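Local coordinates for protein transcription regulator (Lactobacillus plantarum WCFS1, PDB 3CLK) that probably regulates transcription as a dimer, with a periplasmic-binding-protein-like domain that may sense a small ligand, as in LacI-type repressors, at residues Gln175-Phe180 / Ser205-Glu210; Glu224-Thr229 / Val273-Thr278; Val248-Gln253 / Ile262-Phe267. One frame throughout, in Å; residues are numbered along the deposited sequence.

Contact 1: residues Gln175-Phe180 / Ser205-Glu210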
loop_
_atom_site.group_PDB
_atom_site.type_symbol
_atom_site.label_atom_id
_atom_site.label_comp_id
_atom_site.label_asym_id
_atom_site.label_seq_id
_atom_site.Cartn_x
_atom_site.Cartn_y
_atom_site.Cartn_z
ATOM N N GLN B 175 11.081 7.822 14.939
ATOM C CA GLN B 175 11.592 7.635 16.297
ATOM C C GLN B 175 13.089 7.394 16.320
ATOM O O GLN B 175 13.800 7.931 17.164
ATOM C CB GLN B 175 10.868 6.470 17.001
ATOM C CG GLN B 175 9.362 6.718 17.227
ATOM C CD GLN B 175 9.090 8.072 17.854
ATOM O OE1 GLN B 175 9.230 9.105 17.200
ATOM N NE2 GLN B 175 8.711 8.075 19.134
ATOM N N ALA B 176 13.566 6.570 15.399
ATOM C CA ALA B 176 14.988 6.289 15.320
ATOM C C ALA B 176 15.775 7.557 14.960
ATOM O O ALA B 176 16.856 7.785 15.495
ATOM C CB ALA B 176 15.249 5.191 14.287
HETATM N N MSE B 177 15.242 8.390 14.066
HETATM C CA MSE B 177 15.970 9.609 13.684
HETATM C C MSE B 177 16.062 10.551 14.899
HETATM O O MSE B 177 17.072 11.242 15.091
HETATM C CB MSE B 177 15.289 10.296 12.491
HETATM C CG MSE B 177 16.034 11.524 11.935
HETATM SE SE MSE B 177 17.838 11.144 11.255
HETATM C CE MSE B 177 18.924 12.112 12.549
ATOM N N LYS B 178 15.016 10.567 15.726
ATOM C CA LYS B 178 15.013 11.393 16.929
ATOM C C LYS B 178 16.106 10.860 17.850
ATOM O O LYS B 178 16.855 11.632 18.451
ATOM C CB LYS B 178 13.647 11.331 17.624
ATOM C CG LYS B 178 12.531 12.001 16.832
ATOM C CD LYS B 178 11.181 11.805 17.500
ATOM C CE LYS B 178 10.045 12.380 16.654
ATOM N NZ LYS B 178 8.738 12.095 17.310
ATOM N N ALA B 179 16.204 9.535 17.933
ATOM C CA ALA B 179 17.215 8.886 18.748
ATOM C C ALA B 179 18.617 9.299 18.279
ATOM O O ALA B 179 19.467 9.679 19.087
ATOM C CB ALA B 179 17.052 7.376 18.667
ATOM N N PHE B 180 18.863 9.229 16.976
ATOM C CA PHE B 180 20.172 9.620 16.458
ATOM C C PHE B 180 20.452 11.064 16.845
ATOM O O PHE B 180 21.564 11.406 17.249
ATOM C CB PHE B 180 20.227 9.467 14.944
ATOM C CG PHE B 180 20.188 8.042 14.474
ATOM C CD1 PHE B 180 20.996 7.077 15.067
ATOM C CD2 PHE B 180 19.386 7.672 13.401
ATOM C CE1 PHE B 180 21.003 5.761 14.590
ATOM C CE2 PHE B 180 19.387 6.376 12.922
ATOM C CZ PHE B 180 20.199 5.416 13.519
ATOM N N SER B 205 14.460 16.041 7.990
ATOM C CA SER B 205 14.048 17.319 7.435
ATOM C C SER B 205 13.619 18.285 8.540
ATOM O O SER B 205 13.979 19.466 8.522
ATOM C CB SER B 205 12.913 17.107 6.438
ATOM O OG SER B 205 12.523 18.337 5.861
ATOM N N SER B 206 12.861 17.782 9.510
ATOM C CA SER B 206 12.411 18.604 10.623
ATOM C C SER B 206 13.585 19.104 11.467
ATOM O O SER B 206 13.507 20.177 12.077
ATOM C CB SER B 206 11.434 17.820 11.501
ATOM O OG SER B 206 10.232 17.551 10.791
ATOM N N PHE B 207 14.664 18.325 11.512
ATOM C CA PHE B 207 15.855 18.716 12.266
ATOM C C PHE B 207 16.729 19.662 11.426
ATOM O O PHE B 207 17.774 20.126 11.884
ATOM C CB PHE B 207 16.692 17.482 12.654
ATOM C CG PHE B 207 16.156 16.703 13.838
ATOM C CD1 PHE B 207 15.375 17.314 14.809
ATOM C CD2 PHE B 207 16.508 15.362 14.015
ATOM C CE1 PHE B 207 14.952 16.610 15.941
ATOM C CE2 PHE B 207 16.091 14.648 15.145
ATOM C CZ PHE B 207 15.312 15.277 16.109
ATOM N N GLY B 208 16.305 19.943 10.200
ATOM C CA GLY B 208 17.081 20.818 9.339
ATOM C C GLY B 208 18.245 20.097 8.669
ATOM O O GLY B 208 19.185 20.734 8.188
ATOM N N ILE B 209 18.191 18.766 8.657
ATOM C CA ILE B 209 19.222 17.938 8.031
ATOM C C ILE B 209 18.812 17.676 6.576
ATOM O O ILE B 209 17.768 17.085 6.311
ATOM C CB ILE B 209 19.373 16.578 8.770
ATOM C CG1 ILE B 209 19.827 16.819 10.213
ATOM C CG2 ILE B 209 20.383 15.684 8.044
ATOM C CD1 ILE B 209 19.904 15.557 11.053
ATOM N N GLU B 210 19.640 18.113 5.638
ATOM C CA GLU B 210 19.344 17.933 4.220
ATOM C C GLU B 210 19.789 16.588 3.645
ATOM O O GLU B 210 20.900 16.139 3.872
ATOM C CB GLU B 210 19.994 19.060 3.421
ATOM C CG GLU B 210 19.545 20.436 3.854
ATOM C CD GLU B 210 20.372 21.526 3.222
ATOM O OE1 GLU B 210 20.335 21.646 1.982
ATOM O OE2 GLU B 210 21.063 22.253 3.967
#
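The phenyl ring of F207 comes up edge-on to the last turns of helix 170-180. Its CE2 lies 3.5 Å from the carbonyl oxygen M177 O, which sits at the rim of the ring and in its plane, where the slightly positive ring hydrogens face an oxygen. The same rim meets the backbone of the next residue, CE2 lying 3.9 Å from K178 CA. F207 has CG anti to its own carbonyl carbon (chi1 -78°), and this carries the ring off the end of helix 194-206 and across to the neighbouring helix. That helix finishes in a Schellman motif: two bonds run back into the last turn, one of them G208 N to S205 O, and G208 has positive phi, where any side chain would press on the preceding carbonyl oxygen, so glycine suits the turn. Both helices pack beside the parallel strands of a Rossmann-like subdomain, as in periplasmic binding proteins. Beside the ring, M177, a selenomethionine standing in for methionine, starts with CG opposite the backbone N (chi1 -175°) and then bends at chi2 and chi3, so that its CE meets I209 CD1 tip to tip at 3.9 Å. Methionine's unbranched chain suits this buried place, also touched by Q203. K178 meets the ring's outer margin with its CG, while its extended chain carries NZ to Q175, one turn earlier, bonding in plane to a lone pair of OE1.

Contact 2: residues Glu224-Thr229 / Val273-Thr278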
loop_
_atom_site.group_PDB
_atom_site.type_symbol
_atom_site.label_atom_id
_atom_site.label_comp_id
_atom_site.label_asym_id
_atom_site.label_seq_id
_atom_site.Cartn_x
_atom_site.Cartn_y
_atom_site.Cartn_z
ATOM N N GLU B 224 7.006 1.222 -4.782
ATOM C CA GLU B 224 6.615 2.529 -5.309
ATOM C C GLU B 224 6.844 3.660 -4.306
ATOM O O GLU B 224 7.107 4.797 -4.694
ATOM C CB GLU B 224 5.141 2.515 -5.752
ATOM C CG GLU B 224 4.629 3.879 -6.237
ATOM C CD GLU B 224 3.320 3.793 -7.020
ATOM O OE1 GLU B 224 2.329 3.246 -6.486
ATOM O OE2 GLU B 224 3.284 4.281 -8.171
HETATM N N MSE B 225 6.751 3.348 -3.019
HETATM C CA MSE B 225 6.965 4.352 -1.983
HETATM C C MSE B 225 8.296 5.102 -2.137
HETATM O O MSE B 225 8.424 6.229 -1.652
HETATM C CB MSE B 225 6.897 3.707 -0.595
HETATM C CG MSE B 225 5.531 3.156 -0.233
HETATM SE SE MSE B 225 4.134 4.500 -0.188
HETATM C CE MSE B 225 3.142 3.829 1.316
ATOM N N CYS B 226 9.277 4.494 -2.803
ATOM C CA CYS B 226 10.578 5.143 -2.997
ATOM C C CYS B 226 10.555 6.255 -4.044
ATOM O O CYS B 226 11.422 7.127 -4.045
ATOM C CB CYS B 226 11.647 4.124 -3.406
ATOM S SG CYS B 226 12.131 2.983 -2.096
ATOM N N LYS B 227 9.567 6.216 -4.932
ATOM C CA LYS B 227 9.447 7.209 -5.995
ATOM C C LYS B 227 8.480 8.347 -5.688
ATOM O O LYS B 227 8.250 9.206 -6.539
ATOM C CB LYS B 227 9.030 6.520 -7.302
ATOM C CG LYS B 227 10.185 5.855 -8.046
ATOM C CD LYS B 227 10.940 6.870 -8.913
ATOM C CE LYS B 227 12.332 6.377 -9.317
ATOM N NZ LYS B 227 12.336 5.029 -9.957
ATOM N N ILE B 228 7.927 8.375 -4.479
ATOM C CA ILE B 228 6.979 9.427 -4.119
ATOM C C ILE B 228 7.504 10.447 -3.113
ATOM O O ILE B 228 6.848 11.454 -2.853
ATOM C CB ILE B 228 5.669 8.839 -3.550
ATOM C CG1 ILE B 228 5.934 8.204 -2.185
ATOM C CG2 ILE B 228 5.095 7.820 -4.528
ATOM C CD1 ILE B 228 4.679 7.757 -1.462
ATOM N N THR B 229 8.672 10.190 -2.533
ATOM C CA THR B 229 9.235 11.138 -1.580
ATOM C C THR B 229 10.212 12.058 -2.298
ATOM O O THR B 229 10.668 11.753 -3.395
ATOM C CB THR B 229 9.990 10.427 -0.443
ATOM O OG1 THR B 229 11.044 9.624 -0.997
ATOM C CG2 THR B 229 9.045 9.540 0.343
ATOM N N VAL B 273 18.945 0.226 -6.596
ATOM C CA VAL B 273 18.368 1.155 -7.557
ATOM C C VAL B 273 18.705 2.558 -7.066
ATOM O O VAL B 273 18.148 3.031 -6.072
ATOM C CB VAL B 273 16.840 1.020 -7.644
ATOM C CG1 VAL B 273 16.281 2.121 -8.544
ATOM C CG2 VAL B 273 16.469 -0.348 -8.185
ATOM N N ILE B 274 19.621 3.214 -7.763
ATOM C CA ILE B 274 20.054 4.547 -7.382
ATOM C C ILE B 274 19.023 5.604 -7.742
ATOM O O ILE B 274 18.598 5.701 -8.889
ATOM C CB ILE B 274 21.380 4.906 -8.073
ATOM C CG1 ILE B 274 22.386 3.766 -7.890
ATOM C CG2 ILE B 274 21.934 6.210 -7.501
ATOM C CD1 ILE B 274 22.684 3.410 -6.434
ATOM N N ARG B 275 18.602 6.384 -6.753
ATOM C CA ARG B 275 17.648 7.445 -7.016
ATOM C C ARG B 275 18.257 8.777 -6.609
ATOM O O ARG B 275 19.257 9.176 -7.192
ATOM C CB ARG B 275 16.316 7.169 -6.318
ATOM C CG ARG B 275 15.641 5.919 -6.883
ATOM C CD ARG B 275 14.152 5.822 -6.601
ATOM N NE ARG B 275 13.592 4.613 -7.211
ATOM C CZ ARG B 275 13.805 3.376 -6.767
ATOM N NH1 ARG B 275 14.561 3.169 -5.693
ATOM N NH2 ARG B 275 13.283 2.341 -7.411
ATOM N N LYS B 276 17.706 9.467 -5.618
ATOM C CA LYS B 276 18.278 10.762 -5.260
ATOM C C LYS B 276 18.545 11.013 -3.779
ATOM O O LYS B 276 18.788 12.155 -3.379
ATOM C CB LYS B 276 17.366 11.867 -5.804
ATOM C CG LYS B 276 17.299 11.889 -7.332
ATOM C CD LYS B 276 18.673 12.193 -7.926
ATOM C CE LYS B 276 18.645 12.142 -9.442
ATOM N NZ LYS B 276 17.640 13.090 -9.998
ATOM N N SER B 277 18.528 9.958 -2.974
ATOM C CA SER B 277 18.729 10.107 -1.538
ATOM C C SER B 277 20.131 9.794 -1.022
ATOM O O SER B 277 20.342 9.761 0.191
ATOM C CB SER B 277 17.716 9.236 -0.791
ATOM O OG SER B 277 17.975 7.863 -1.037
ATOM N N THR B 278 21.081 9.555 -1.925
ATOM C CA THR B 278 22.461 9.262 -1.535
ATOM C C THR B 278 23.441 10.127 -2.318
ATOM O O THR B 278 23.167 10.519 -3.443
ATOM C CB THR B 278 22.856 7.771 -1.785
ATOM O OG1 THR B 278 22.704 7.449 -3.174
ATOM C CG2 THR B 278 21.988 6.833 -0.958
#
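R275 reaches across to K227 and C226, its extended chain crossing the lysine at about a right angle. From CB, the first torsion sets CG anti to the carbonyl carbon (chi1 -65°). CG comes within 4.1 Å of K227 CE, and CD lies nearer still to the same carbon. At NE, K227 CE stands at the guanidinium edge, but at 3.0 Å from R275 NE it is so close that the placing of the lysine end is doubtful. K227 NZ is also near NE; both nitrogens are donors, and no hydrogen bond forms. Beyond NE the guanidinium is sandwiched: C226 CB lies over one face, 3.8 Å from R275 NH1, and V273 CG1 lies over the opposite face, both offset toward the rim. The short cysteine side chain lets its CB lie close over this face, where it also meets CZ. For NH2 the nearest atom of 224-229 is the doubtful K227 NZ. At the other tip, NH1 is gripped by L233 O and S235 OG, which fix the rotation of the group. Replacing R275 by an alanine is likely to leave L233 O and S235 OG without this donor and to open a gap between C226 and V273. Both C226 and R275 sit at the start of strand 234-237, where T234 OG1 also accepts R275 N; C226 is further backed by S219 of strand 216-219 and D194 of helix 194-206, and beside it M225 packs on M225 of the second subunit.

Contact 3: residues Val248-Gln253 / Ile262-Phe267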
loop_
_atom_site.group_PDB
_atom_site.type_symbol
_atom_site.label_atom_id
_atom_site.label_comp_id
_atom_site.label_asym_id
_atom_site.label_seq_id
_atom_site.Cartn_x
_atom_site.Cartn_y
_atom_site.Cartn_z
ATOM N N VAL B 248 4.152 -19.778 -7.210
ATOM C CA VAL B 248 3.146 -20.544 -7.925
ATOM C C VAL B 248 3.774 -21.700 -8.708
ATOM O O VAL B 248 3.149 -22.740 -8.885
ATOM C CB VAL B 248 2.346 -19.649 -8.893
ATOM C CG1 VAL B 248 1.391 -20.497 -9.724
ATOM C CG2 VAL B 248 1.567 -18.612 -8.105
ATOM N N GLN B 249 5.006 -21.521 -9.172
ATOM C CA GLN B 249 5.679 -22.576 -9.927
ATOM C C GLN B 249 6.047 -23.756 -9.030
ATOM O O GLN B 249 6.173 -24.885 -9.504
ATOM C CB GLN B 249 6.929 -22.028 -10.630
ATOM C CG GLN B 249 6.617 -20.962 -11.679
ATOM C CD GLN B 249 7.843 -20.510 -12.451
ATOM O OE1 GLN B 249 8.873 -20.184 -11.868
ATOM N NE2 GLN B 249 7.730 -20.481 -13.774
ATOM N N GLN B 250 6.222 -23.504 -7.735
ATOM C CA GLN B 250 6.543 -24.584 -6.808
ATOM C C GLN B 250 5.285 -25.419 -6.569
ATOM O O GLN B 250 5.361 -26.644 -6.432
ATOM C CB GLN B 250 7.071 -24.032 -5.478
ATOM C CG GLN B 250 8.489 -23.483 -5.547
ATOM C CD GLN B 250 9.521 -24.547 -5.903
ATOM O OE1 GLN B 250 9.760 -25.488 -5.139
ATOM N NE2 GLN B 250 10.136 -24.400 -7.069
ATOM N N ILE B 251 4.132 -24.752 -6.524
ATOM C CA ILE B 251 2.860 -25.445 -6.322
ATOM C C ILE B 251 2.556 -26.264 -7.568
ATOM O O ILE B 251 2.254 -27.455 -7.486
ATOM C CB ILE B 251 1.692 -24.456 -6.103
ATOM C CG1 ILE B 251 1.898 -23.675 -4.804
ATOM C CG2 ILE B 251 0.377 -25.214 -6.063
ATOM C CD1 ILE B 251 0.787 -22.662 -4.511
ATOM N N HIS B 252 2.638 -25.609 -8.723
ATOM C CA HIS B 252 2.386 -26.264 -9.999
ATOM C C HIS B 252 3.288 -27.489 -10.140
ATOM O O HIS B 252 2.856 -28.548 -10.585
ATOM C CB HIS B 252 2.668 -25.295 -11.149
ATOM C CG HIS B 252 2.563 -25.920 -12.508
ATOM N ND1 HIS B 252 3.309 -25.488 -13.583
ATOM C CD2 HIS B 252 1.788 -26.930 -12.969
ATOM C CE1 HIS B 252 2.999 -26.205 -14.649
ATOM N NE2 HIS B 252 2.079 -27.087 -14.303
ATOM N N GLN B 253 4.549 -27.327 -9.757
ATOM C CA GLN B 253 5.531 -28.397 -9.840
ATOM C C GLN B 253 5.243 -29.529 -8.857
ATOM O O GLN B 253 5.612 -30.680 -9.106
ATOM C CB GLN B 253 6.926 -27.828 -9.584
ATOM C CG GLN B 253 8.066 -28.813 -9.747
ATOM C CD GLN B 253 8.086 -29.465 -11.121
ATOM O OE1 GLN B 253 7.898 -28.800 -12.142
ATOM N NE2 GLN B 253 8.328 -30.773 -11.150
ATOM N N ILE B 262 6.310 -29.378 -1.275
ATOM C CA ILE B 262 7.403 -28.491 -1.662
ATOM C C ILE B 262 8.459 -28.476 -0.552
ATOM O O ILE B 262 8.130 -28.302 0.618
ATOM C CB ILE B 262 6.876 -27.059 -1.897
ATOM C CG1 ILE B 262 5.728 -27.098 -2.913
ATOM C CG2 ILE B 262 7.998 -26.164 -2.405
ATOM C CD1 ILE B 262 5.118 -25.742 -3.224
ATOM N N VAL B 263 9.726 -28.662 -0.914
ATOM C CA VAL B 263 10.786 -28.684 0.087
ATOM C C VAL B 263 11.969 -27.769 -0.215
ATOM O O VAL B 263 12.925 -27.720 0.557
ATOM C CB VAL B 263 11.345 -30.117 0.279
ATOM C CG1 VAL B 263 10.219 -31.074 0.644
ATOM C CG2 VAL B 263 12.047 -30.577 -0.992
ATOM N N SER B 264 11.910 -27.040 -1.323
ATOM C CA SER B 264 13.014 -26.160 -1.681
ATOM C C SER B 264 13.029 -24.816 -0.953
ATOM O O SER B 264 11.983 -24.268 -0.599
ATOM C CB SER B 264 13.015 -25.907 -3.191
ATOM O OG SER B 264 11.826 -25.256 -3.597
ATOM N N GLN B 265 14.237 -24.309 -0.728
ATOM C CA GLN B 265 14.457 -23.016 -0.091
ATOM C C GLN B 265 15.281 -22.255 -1.125
ATOM O O GLN B 265 16.358 -22.713 -1.525
ATOM C CB GLN B 265 15.252 -23.174 1.205
ATOM C CG GLN B 265 14.607 -24.113 2.222
ATOM C CD GLN B 265 15.353 -24.132 3.537
ATOM O OE1 GLN B 265 16.575 -24.274 3.567
ATOM N NE2 GLN B 265 14.620 -23.994 4.638
ATOM N N GLN B 266 14.787 -21.098 -1.552
ATOM C CA GLN B 266 15.469 -20.337 -2.592
ATOM C C GLN B 266 15.637 -18.845 -2.295
ATOM O O GLN B 266 14.810 -18.237 -1.617
ATOM C CB GLN B 266 14.687 -20.511 -3.893
ATOM C CG GLN B 266 15.455 -20.255 -5.160
ATOM C CD GLN B 266 14.572 -20.415 -6.378
ATOM O OE1 GLN B 266 13.706 -21.292 -6.411
ATOM N NE2 GLN B 266 14.789 -19.577 -7.391
ATOM N N PHE B 267 16.714 -18.264 -2.814
ATOM C CA PHE B 267 16.984 -16.843 -2.633
ATOM C C PHE B 267 16.842 -16.130 -3.967
ATOM O O PHE B 267 17.443 -16.535 -4.958
ATOM C CB PHE B 267 18.404 -16.600 -2.117
ATOM C CG PHE B 267 18.586 -16.877 -0.653
ATOM C CD1 PHE B 267 17.566 -16.611 0.256
ATOM C CD2 PHE B 267 19.805 -17.349 -0.173
ATOM C CE1 PHE B 267 17.754 -16.808 1.621
ATOM C CE2 PHE B 267 20.007 -17.549 1.193
ATOM C CZ PHE B 267 18.982 -17.278 2.091
#
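S264 OG donates a hydrogen bond to Q250 OE1 at 2.6 Å. The hydroxyl stands above the carbonyl plane of the amide, 62° out of it, and so does not use a lone pair direction. Beside this bond I262 packs against the helix: its CG2 touches Q250 OE1 at 3.3 Å, and its CD1 lies 3.4 Å from Q250 CB and 3.3 Å from Q250 O. A beta-branched isoleucine suits the spot, the CG2 branch against the amide oxygen and the other against the helix backbone, where CD1 also meets I251 CG1 at 4.1 Å. The Q250 chain bends at chi2 (-63°), which brings its amide toward S264; a glutamine is long enough to reach the serine while its CB packs on I262.

Farther out, Q250 rests on I105 of strand 104-106, and I251 packs on L70 of strand 68-72. Backbone bonds of S264 with F104 and of Q266 with F104 and S106 join this strand to strand 104-106. Strand 265-267 thereby becomes an outermost strand of the parallel sheet, with helix 240-256 lying against that sheet, the alpha/beta layering of a Rossmann-like subdomain in the periplasmic-binding-protein fold.

In the fold
Following the chain from its N terminus, five strands of the parallel sheet are laid down before the chain crosses to the mixed-sheet subdomain. There contact 1 comes first, closing the loop that runs from helix 170-180 through strand 188-191 to the end of helix 194-206. Contact 2 opens afterwards, in the loop following strand 216-219, and closes just past strand 271-273, the antiparallel edge of the same sheet. Contact 3 is nested inside it: the chain leaves for the parallel-sheet subdomain, where helix 240-256 meets the approach to strand 265-267, and then returns. Contacts 1 and 2 have centres about 18 Å apart, whereas contact 3 lies on the opposite side of the chain's centre from both.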